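PDB 2O56: putative mandelate racemase from Salmonella typhimurium, which is of unknown function but binds magnesium and, as a member of the enolase superfamily, may act as a hydro-lyase (dehydratase). Local coordinates for residues 105-108 / 109-112; 257-260 / 261-265; 280-283 / 284-288. All coordinates share one frame; numbering follows the deposited sequence.

Interaction 1: residues 105-108 / 109-112; sequences ALWD and IKGK
Asp108 and Lys112, one helical turn apart on helix 93-114, form a salt bridge in which Lys112 NZ lies 2.9 Å from Asp108 OD2. The ammonium comes from above the carboxylate plane, 42° out of it. Asp108 has CG anti to its backbone N (chi1 -167°), which leans the carboxylate toward the following turn, while the lysine chain beyond CG runs extended and reaches across. A water bridges the pair, donating to Asp108 OD1 at 2.7 Å and accepting from Lys112 NZ at 3.0 Å. Further partners gather here: Asp108 OD2 accepts from Phe41 N and OD1 from Ile381 N, while Lys112 NZ also meets Ser39 O and Glu384. Beneath the side chains run four i to i+4 backbone bonds, from Ile109, Lys110, Gly111 and Lys112 back to Ala105, Leu106, Trp107 and Asp108.

On another flank Lys110 lies alongside Trp107, both pointing the same way. Its CE sits over one face of the indole, 3.9 Å from the centroid of the six-membered ring, a CH-pi contact. The chain bends at chi3 and chi4, and NZ turns to Asn74 OD1; any cation-pi attraction is long and weak. Trp107 NE1 bonds Thr304 OG1, linking this N-terminal-domain helix to helix 302-314. Ala105, Leu106 and Ile109, purely apolar, pack on Ile32 of strand 28-34.

A largely buried carboxylate with a lysine and two backbone N-H groups around it is well compensated, and these neighbours would be expected to favour its ionised form.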
ATOM      1  N   ALA A 105      24.477  -6.330  34.171  1.00 29.21           N
ATOM      2  CA  ALA A 105      25.644  -6.361  35.062  1.00 29.68           C
ATOM      3  C   ALA A 105      26.663  -5.270  34.719  1.00 32.18           C
ATOM      4  O   ALA A 105      27.349  -4.748  35.594  1.00 26.79           O
ATOM      5  CB  ALA A 105      26.274  -7.749  35.046  1.00 23.71           C
ATOM      6  N   LEU A 106      26.709  -4.878  33.452  1.00 25.90           N
ATOM      7  CA  LEU A 106      27.512  -3.738  33.036  1.00 24.52           C
ATOM      8  C   LEU A 106      27.011  -2.393  33.591  1.00 32.04           C
ATOM      9  O   LEU A 106      27.809  -1.537  33.992  1.00 26.28           O
ATOM     10  CB  LEU A 106      27.629  -3.692  31.505  1.00 24.74           C
ATOM     11  CG  LEU A 106      28.342  -4.861  30.812  1.00 31.37           C
ATOM     12  CD1 LEU A 106      28.346  -4.651  29.307  1.00 27.16           C
ATOM     13  CD2 LEU A 106      29.767  -5.043  31.303  1.00 26.36           C
ATOM     14  N   TRP A 107      25.697  -2.205  33.617  1.00 25.81           N
ATOM     15  CA  TRP A 107      25.099  -1.006  34.210  1.00 27.19           C
ATOM     16  C   TRP A 107      25.200  -0.992  35.742  1.00 25.09           C
ATOM     17  O   TRP A 107      25.213   0.085  36.356  1.00 31.97           O
ATOM     18  CB  TRP A 107      23.619  -0.867  33.809  1.00 25.71           C
ATOM     19  CG  TRP A 107      23.431  -0.368  32.393  1.00 28.68           C
ATOM     20  CD1 TRP A 107      23.447  -1.117  31.243  1.00 30.68           C
ATOM     21  CD2 TRP A 107      23.230   0.990  31.981  1.00 27.53           C
ATOM     22  NE1 TRP A 107      23.265  -0.306  30.143  1.00 25.28           N
ATOM     23  CE2 TRP A 107      23.128   0.989  30.566  1.00 30.53           C
ATOM     24  CE3 TRP A 107      23.146   2.211  32.664  1.00 37.08           C
ATOM     25  CZ2 TRP A 107      22.925   2.156  29.829  1.00 22.95           C
ATOM     26  CZ3 TRP A 107      22.943   3.378  31.925  1.00 30.90           C
ATOM     27  CH2 TRP A 107      22.835   3.337  30.519  1.00 28.46           C
ATOM     28  N   ASP A 108      25.216  -2.169  36.358  1.00 24.42           N
ATOM     29  CA  ASP A 108      25.410  -2.263  37.809  1.00 24.90           C
ATOM     30  C   ASP A 108      26.823  -1.752  38.147  1.00 31.07           C
ATOM     31  O   ASP A 108      26.998  -0.895  39.015  1.00 30.73           O
ATOM     32  CB  ASP A 108      25.232  -3.707  38.258  1.00 23.47           C
ATOM     33  CG  ASP A 108      25.097  -3.845  39.771  1.00 27.31           C
ATOM     34  OD1 ASP A 108      24.588  -2.908  40.443  1.00 27.06           O
ATOM     35  OD2 ASP A 108      25.494  -4.904  40.289  1.00 27.19           O
ATOM     36  N   ILE A 109      27.814  -2.237  37.399  1.00 23.85           N
ATOM     37  CA  ILE A 109      29.199  -1.743  37.493  1.00 27.58           C
ATOM     38  C   ILE A 109      29.331  -0.242  37.289  1.00 33.88           C
ATOM     39  O   ILE A 109      30.083   0.421  37.995  1.00 30.98           O
ATOM     40  CB  ILE A 109      30.138  -2.470  36.485  1.00 23.48           C
ATOM     41  CG1 ILE A 109      30.437  -3.887  36.984  1.00 26.79           C
ATOM     42  CG2 ILE A 109      31.449  -1.688  36.317  1.00 26.42           C
ATOM     43  CD1 ILE A 109      30.962  -4.843  35.942  1.00 21.27           C
ATOM     44  N   LYS A 110      28.608   0.284  36.302  1.00 26.48           N
ATOM     45  CA  LYS A 110      28.709   1.692  35.931  1.00 25.44           C
ATOM     46  C   LYS A 110      28.150   2.546  37.060  1.00 25.77           C
ATOM     47  O   LYS A 110      28.736   3.554  37.426  1.00 29.96           O
ATOM     48  CB  LYS A 110      27.932   1.926  34.622  1.00 24.41           C
ATOM     49  CG  LYS A 110      28.121   3.272  33.979  1.00 32.15           C
ATOM     50  CD  LYS A 110      26.959   3.620  33.028  1.00 34.89           C
ATOM     51  CE  LYS A 110      26.881   2.645  31.867  1.00 30.94           C
ATOM     52  NZ  LYS A 110      28.212   2.613  31.167  1.00 37.75           N
ATOM     53  N   GLY A 111      27.019   2.120  37.624  1.00 20.22           N
ATOM     54  CA  GLY A 111      26.437   2.783  38.792  1.00 29.55           C
ATOM     55  C   GLY A 111      27.324   2.763  40.024  1.00 31.19           C
ATOM     56  O   GLY A 111      27.499   3.796  40.690  1.00 30.42           O
ATOM     57  N   LYS A 112      27.887   1.592  40.321  1.00 28.52           N
ATOM     58  CA  LYS A 112      28.744   1.427  41.491  1.00 31.72           C
ATOM     59  C   LYS A 112      30.015   2.268  41.393  1.00 30.59           C
ATOM     60  O   LYS A 112      30.441   2.871  42.387  1.00 31.65           O
ATOM     61  CB  LYS A 112      29.089  -0.044  41.693  1.00 28.53           C
ATOM     62  CG  LYS A 112      27.887  -0.866  42.048  1.00 26.12           C
ATOM     63  CD  LYS A 112      28.211  -2.323  42.104  1.00 29.20           C
ATOM     64  CE  LYS A 112      27.234  -3.035  43.020  1.00 29.17           C
ATOM     65  NZ  LYS A 112      27.144  -4.499  42.694  1.00 35.21           N
TER
HETATM   66  O   HOH W   1      24.120  -4.272  42.673  1.00 49.31           O

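Interaction 2: residues 257-260 / 261-265; sequences QMKQ and VADKV
Val261 meets the preceding turn through both backbone and side chain: its N donates to Gln257 O at 3.0 Å, and its CG2 methyl rests 3.4 Å from the same oxygen. This branched residue suits a buried flank, since its short, stiff side chain fills the space toward Pro249, Ala231 and Leu269. Ala262 follows, bonding from N to Met258 O; its small methyl lies near Lys259 O and packs on Leu269.

Helix 255-264 is the crossover helix of a right-handed beta-alpha-beta unit, joining strand 246-247 to the parallel strand 269-271 in the barrel domain of the enolase superfamily. Met258, Val261 and Ala262 accordingly face strand 269-271, whereas Gln260 and Lys264 lie against Ile232 of helix 228-238.

Asp263 is exposed, a fitting place for a charged residue. Its N donates to Lys259 O at 2.9 Å, and its carboxylate crosses the lysine chain obliquely, OD1 lying 3.3 Å from Lys259 CE. The charged ends stay apart, 4.5 Å from Lys259 NZ to Asp263 OD1, too far for a salt bridge. The lysine chain, bent at chi2 and chi4, instead sends NZ to Asn287 O. Asp263 OD2 accepts a hydrogen bond from a water at 2.7 Å, and that water also donates to Gln260 OE1, bridging the carboxylate and the amide.

Lys264 ends the helix. Its N makes a weak bond to Gln260 O, 3.3 Å long and bent to 133°, and also donates to Val261 O, which accepts from Val265 N as well. Bent at chi2 (-48°), its chain passes the Gln260 amide, CE 3.7 Å from NE2, and NZ reaches weakly to Ala262 O of a neighbouring subunit.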
ATOM      1  N   GLN A 257      -0.637 -11.180  12.340  1.00 20.77           N
ATOM      2  CA  GLN A 257      -1.653 -11.847  13.145  1.00 26.36           C
ATOM      3  C   GLN A 257      -2.056 -10.972  14.335  1.00 22.35           C
ATOM      4  O   GLN A 257      -3.240 -10.842  14.637  1.00 25.06           O
ATOM      5  CB  GLN A 257      -1.178 -13.225  13.629  1.00 20.19           C
ATOM      6  CG  GLN A 257      -0.683 -14.172  12.539  1.00 23.94           C
ATOM      7  CD  GLN A 257      -1.567 -14.232  11.317  1.00 26.77           C
ATOM      8  OE1 GLN A 257      -1.090 -14.131  10.187  1.00 26.17           O
ATOM      9  NE2 GLN A 257      -2.854 -14.415  11.528  1.00 21.57           N
ATOM     10  N   MET A 258      -1.071 -10.364  14.996  1.00 23.14           N
ATOM     11  CA  MET A 258      -1.351  -9.348  16.031  1.00 27.27           C
ATOM     12  C   MET A 258      -2.217  -8.194  15.521  1.00 25.32           C
ATOM     13  O   MET A 258      -3.143  -7.731  16.210  1.00 18.84           O
ATOM     14  CB  MET A 258      -0.045  -8.806  16.632  1.00 24.28           C
ATOM     15  CG  MET A 258      -0.213  -8.092  17.996  1.00 22.72           C
ATOM     16  SD  MET A 258      -0.450  -9.205  19.404  1.00 25.35           S
ATOM     17  CE  MET A 258       1.127 -10.061  19.437  1.00 21.70           C
ATOM     18  N   LYS A 259      -1.884  -7.706  14.327  1.00 18.32           N
ATOM     19  CA  LYS A 259      -2.693  -6.695  13.650  1.00 20.08           C
ATOM     20  C   LYS A 259      -4.123  -7.174  13.386  1.00 27.08           C
ATOM     21  O   LYS A 259      -5.080  -6.416  13.592  1.00 25.36           O
ATOM     22  CB  LYS A 259      -2.003  -6.229  12.371  1.00 21.85           C
ATOM     23  CG  LYS A 259      -2.613  -5.014  11.667  1.00 23.13           C
ATOM     24  CD  LYS A 259      -2.987  -3.892  12.595  1.00 44.13           C
ATOM     25  CE  LYS A 259      -3.628  -2.738  11.822  1.00 51.86           C
ATOM     26  NZ  LYS A 259      -2.849  -2.359  10.612  1.00 48.45           N
ATOM     27  N   GLN A 260      -4.279  -8.427  12.971  1.00 24.07           N
ATOM     28  CA  GLN A 260      -5.619  -8.968  12.746  1.00 21.42           C
ATOM     29  C   GLN A 260      -6.446  -8.975  14.051  1.00 24.05           C
ATOM     30  O   GLN A 260      -7.611  -8.616  14.027  1.00 24.89           O
ATOM     31  CB  GLN A 260      -5.545 -10.352  12.089  1.00 28.08           C
ATOM     32  CG  GLN A 260      -6.884 -11.050  11.829  1.00 34.17           C
ATOM     33  CD  GLN A 260      -7.689 -10.488  10.665  1.00 34.05           C
ATOM     34  OE1 GLN A 260      -7.276  -9.552   9.984  1.00 31.07           O
ATOM     35  NE2 GLN A 260      -8.862 -11.074  10.437  1.00 31.68           N
ATOM     36  N   VAL A 261      -5.831  -9.339  15.179  1.00 21.30           N
ATOM     37  CA  VAL A 261      -6.521  -9.298  16.476  1.00 24.21           C
ATOM     38  C   VAL A 261      -6.914  -7.850  16.824  1.00 22.81           C
ATOM     39  O   VAL A 261      -8.057  -7.591  17.163  1.00 24.62           O
ATOM     40  CB  VAL A 261      -5.698  -9.988  17.625  1.00 27.16           C
ATOM     41  CG1 VAL A 261      -6.489  -9.983  18.978  1.00 19.40           C
ATOM     42  CG2 VAL A 261      -5.395 -11.433  17.259  1.00 18.65           C
ATOM     43  N   ALA A 262      -5.981  -6.912  16.644  1.00 25.62           N
ATOM     44  CA  ALA A 262      -6.216  -5.484  16.907  1.00 20.92           C
ATOM     45  C   ALA A 262      -7.407  -4.949  16.114  1.00 28.27           C
ATOM     46  O   ALA A 262      -8.229  -4.195  16.646  1.00 26.86           O
ATOM     47  CB  ALA A 262      -4.967  -4.667  16.616  1.00 23.34           C
ATOM     48  N   ASP A 263      -7.518  -5.381  14.861  1.00 24.45           N
ATOM     49  CA  ASP A 263      -8.601  -4.945  13.972  1.00 24.88           C
ATOM     50  C   ASP A 263      -9.982  -5.416  14.447  1.00 24.87           C
ATOM     51  O   ASP A 263     -10.969  -4.700  14.296  1.00 25.51           O
ATOM     52  CB  ASP A 263      -8.367  -5.477  12.556  1.00 22.81           C
ATOM     53  CG  ASP A 263      -7.214  -4.772  11.841  1.00 33.62           C
ATOM     54  OD1 ASP A 263      -6.733  -3.744  12.359  1.00 30.19           O
ATOM     55  OD2 ASP A 263      -6.806  -5.241  10.754  1.00 30.28           O
ATOM     56  N   LYS A 264     -10.038  -6.624  15.001  1.00 28.72           N
ATOM     57  CA  LYS A 264     -11.314  -7.312  15.251  1.00 26.94           C
ATOM     58  C   LYS A 264     -11.729  -7.239  16.715  1.00 31.14           C
ATOM     59  O   LYS A 264     -12.879  -7.536  17.064  1.00 29.34           O
ATOM     60  CB  LYS A 264     -11.225  -8.774  14.797  1.00 31.96           C
ATOM     61  CG  LYS A 264     -10.812  -8.986  13.304  1.00 24.16           C
ATOM     62  CD  LYS A 264     -11.624  -8.077  12.354  1.00 27.66           C
ATOM     63  CE  LYS A 264     -11.524  -8.532  10.887  1.00 26.92           C
ATOM     64  NZ  LYS A 264     -12.622  -7.917  10.069  1.00 29.06           N
ATOM     65  N   VAL A 265     -10.788  -6.871  17.581  1.00 25.66           N
ATOM     66  CA  VAL A 265     -11.055  -6.791  19.031  1.00 26.83           C
ATOM     67  C   VAL A 265     -10.871  -5.347  19.471  1.00 29.42           C
ATOM     68  O   VAL A 265      -9.838  -4.746  19.201  1.00 27.59           O
ATOM     69  CB  VAL A 265     -10.119  -7.732  19.841  1.00 19.44           C
ATOM     70  CG1 VAL A 265     -10.300  -7.532  21.359  1.00 26.96           C
ATOM     71  CG2 VAL A 265     -10.345  -9.188  19.459  1.00 22.19           C
TER
HETATM   72  O   HOH W   2      -5.246  -7.122   9.669  1.00 43.48           O

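Interaction 3: residues 280-283 / 284-288; sequences GYRP and FLENG
Arg282 lies across Glu286, its CG and CD methylenes near the carboxylate while its guanidinium closes a salt bridge of 3.0 Å from NH1 to Glu286 OE1. That oxygen sits at the edge of the guanidinium, in its plane, yet the two flat groups are turned 70° apart rather than lying coplanar as in a two-pronged pair. The arginine chain bends at chi3 (58°), bringing one face of the guanidinium against Pro283 CD, 3.7 Å above its plane and toward the rim. Glu286 OE2 finds a second partner in Tyr316 OH of a neighbouring subunit, on which Arg282 also packs, so the pair lies at a subunit boundary.

Helix 277-286 connects strand 269-271 to the parallel strand 292-293, one beta-alpha-beta unit of the barrel domain. Pro283, lacking an N-H, cannot bond the turn before it, and the helix kinks there.

Phe284 turns its ring edge to the backbone: Gly280 O, 3.3 Å from CD2, and Tyr281 O both lie at that edge, and the ring reaches on to Pro255 and Met258. Leu285 and Tyr281 touch lightly, CB of Tyr281 4.4 Å from CD1 of Leu285, and both pack on helix 302-314. Asn287 N bonds Pro283 O at 2.9 Å, and its OD1 accepts from Ser289 OG just beyond Gly288, whose positive phi (71°) suits glycine.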
ATOM      1  N   GLY A 280      12.792  -6.273  16.893  1.00 23.15           N
ATOM      2  CA  GLY A 280      11.638  -7.142  17.119  1.00 23.03           C
ATOM      3  C   GLY A 280      10.370  -6.339  17.313  1.00 24.99           C
ATOM      4  O   GLY A 280       9.275  -6.767  16.924  1.00 25.36           O
ATOM      5  N   TYR A 281      10.507  -5.172  17.939  1.00 19.78           N
ATOM      6  CA  TYR A 281       9.367  -4.277  18.099  1.00 24.40           C
ATOM      7  C   TYR A 281       8.971  -3.533  16.840  1.00 21.28           C
ATOM      8  O   TYR A 281       7.786  -3.257  16.631  1.00 19.25           O
ATOM      9  CB  TYR A 281       9.548  -3.331  19.293  1.00 23.38           C
ATOM     10  CG  TYR A 281       9.402  -4.087  20.573  1.00 23.13           C
ATOM     11  CD1 TYR A 281       8.156  -4.174  21.205  1.00 21.25           C
ATOM     12  CD2 TYR A 281      10.492  -4.762  21.136  1.00 18.98           C
ATOM     13  CE1 TYR A 281       8.008  -4.886  22.358  1.00 20.80           C
ATOM     14  CE2 TYR A 281      10.350  -5.490  22.306  1.00 17.08           C
ATOM     15  CZ  TYR A 281       9.098  -5.534  22.913  1.00 20.68           C
ATOM     16  OH  TYR A 281       8.911  -6.254  24.078  1.00 25.43           O
ATOM     17  N   ARG A 282       9.955  -3.220  15.995  1.00 17.77           N
ATOM     18  CA  ARG A 282       9.697  -2.435  14.797  1.00 16.90           C
ATOM     19  C   ARG A 282       8.388  -2.737  14.028  1.00 22.24           C
ATOM     20  O   ARG A 282       7.591  -1.817  13.816  1.00 20.83           O
ATOM     21  CB  ARG A 282      10.908  -2.428  13.858  1.00 22.42           C
ATOM     22  CG  ARG A 282      10.685  -1.577  12.629  1.00 28.89           C
ATOM     23  CD  ARG A 282      11.517  -2.021  11.413  1.00 19.62           C
ATOM     24  NE  ARG A 282      11.225  -3.410  11.053  1.00 27.95           N
ATOM     25  CZ  ARG A 282      10.192  -3.790  10.295  1.00 29.61           C
ATOM     26  NH1 ARG A 282       9.352  -2.897   9.782  1.00 35.70           N
ATOM     27  NH2 ARG A 282      10.003  -5.071  10.049  1.00 36.72           N
ATOM     28  N   PRO A 283       8.153  -4.013  13.626  1.00 19.16           N
ATOM     29  CA  PRO A 283       6.936  -4.290  12.835  1.00 23.04           C
ATOM     30  C   PRO A 283       5.630  -4.072  13.575  1.00 23.30           C
ATOM     31  O   PRO A 283       4.623  -3.710  12.958  1.00 27.89           O
ATOM     32  CB  PRO A 283       7.054  -5.776  12.520  1.00 18.96           C
ATOM     33  CG  PRO A 283       7.940  -6.310  13.589  1.00 20.63           C
ATOM     34  CD  PRO A 283       8.940  -5.247  13.817  1.00 19.56           C
ATOM     35  N   PHE A 284       5.639  -4.293  14.883  1.00 22.67           N
ATOM     36  CA  PHE A 284       4.458  -4.000  15.727  1.00 21.50           C
ATOM     37  C   PHE A 284       4.203  -2.511  15.910  1.00 28.24           C
ATOM     38  O   PHE A 284       3.065  -2.068  16.166  1.00 24.19           O
ATOM     39  CB  PHE A 284       4.640  -4.680  17.083  1.00 22.05           C
ATOM     40  CG  PHE A 284       4.744  -6.155  16.975  1.00 22.97           C
ATOM     41  CD1 PHE A 284       3.593  -6.931  16.859  1.00 18.45           C
ATOM     42  CD2 PHE A 284       5.983  -6.772  16.911  1.00 20.12           C
ATOM     43  CE1 PHE A 284       3.668  -8.318  16.712  1.00 22.80           C
ATOM     44  CE2 PHE A 284       6.075  -8.160  16.751  1.00 20.73           C
ATOM     45  CZ  PHE A 284       4.905  -8.934  16.665  1.00 19.47           C
ATOM     46  N   LEU A 285       5.264  -1.728  15.805  1.00 23.28           N
ATOM     47  CA  LEU A 285       5.117  -0.273  15.884  1.00 27.67           C
ATOM     48  C   LEU A 285       4.593   0.242  14.556  1.00 27.73           C
ATOM     49  O   LEU A 285       3.679   1.059  14.521  1.00 26.44           O
ATOM     50  CB  LEU A 285       6.443   0.401  16.240  1.00 25.12           C
ATOM     51  CG  LEU A 285       7.057   0.003  17.583  1.00 24.49           C
ATOM     52  CD1 LEU A 285       8.411   0.661  17.704  1.00 22.58           C
ATOM     53  CD2 LEU A 285       6.190   0.437  18.706  1.00 29.25           C
ATOM     54  N   GLU A 286       5.162  -0.268  13.470  1.00 23.73           N
ATOM     55  CA  GLU A 286       4.754   0.131  12.129  1.00 25.36           C
ATOM     56  C   GLU A 286       3.354  -0.321  11.749  1.00 30.18           C
ATOM     57  O   GLU A 286       2.664   0.383  11.031  1.00 25.70           O
ATOM     58  CB  GLU A 286       5.793  -0.315  11.094  1.00 30.31           C
ATOM     59  CG  GLU A 286       7.085   0.500  11.205  1.00 33.29           C
ATOM     60  CD  GLU A 286       8.110   0.145  10.148  1.00 45.77           C
ATOM     61  OE1 GLU A 286       7.754  -0.498   9.137  1.00 53.18           O
ATOM     62  OE2 GLU A 286       9.286   0.502  10.338  1.00 40.93           O
ATOM     63  N   ASN A 287       2.924  -1.474  12.247  1.00 23.03           N
ATOM     64  CA  ASN A 287       1.617  -1.989  11.884  1.00 22.39           C
ATOM     65  C   ASN A 287       0.495  -1.554  12.837  1.00 24.72           C
ATOM     66  O   ASN A 287      -0.668  -1.834  12.594  1.00 25.61           O
ATOM     67  CB  ASN A 287       1.635  -3.514  11.584  1.00 24.21           C
ATOM     68  CG  ASN A 287       1.607  -4.417  12.843  1.00 25.90           C
ATOM     69  OD1 ASN A 287       1.549  -3.958  13.971  1.00 21.38           O
ATOM     70  ND2 ASN A 287       1.641  -5.728  12.617  1.00 16.39           N
ATOM     71  N   GLY A 288       0.861  -0.868  13.915  1.00 22.28           N
ATOM     72  CA  GLY A 288      -0.131  -0.270  14.837  1.00 22.02           C
ATOM     73  C   GLY A 288      -0.904  -1.272  15.671  1.00 23.72           C
ATOM     74  O   GLY A 288      -1.964  -0.941  16.224  1.00 25.00           O
TER

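How the interactions relate
From the N terminus, interaction 1 comes first, on helix 93-114 of the N-terminal domain, followed by interactions 2 and 3 on helices 255-264 and 277-286 of the barrel domain. Each joins neighbouring turns of one helix or its end, so none closes a long loop, and the three stand in series without nesting or crossing. Interaction 1 is remote, its centre about 40 Å from that of interaction 2 and about 31 Å from that of interaction 3. Interactions 2 and 3 are neighbours: besides the bond from Lys259 to Asn287, Met258 CB packs on Phe284 CE1, tying together two successive helices, with strand 269-271 between them in the chain.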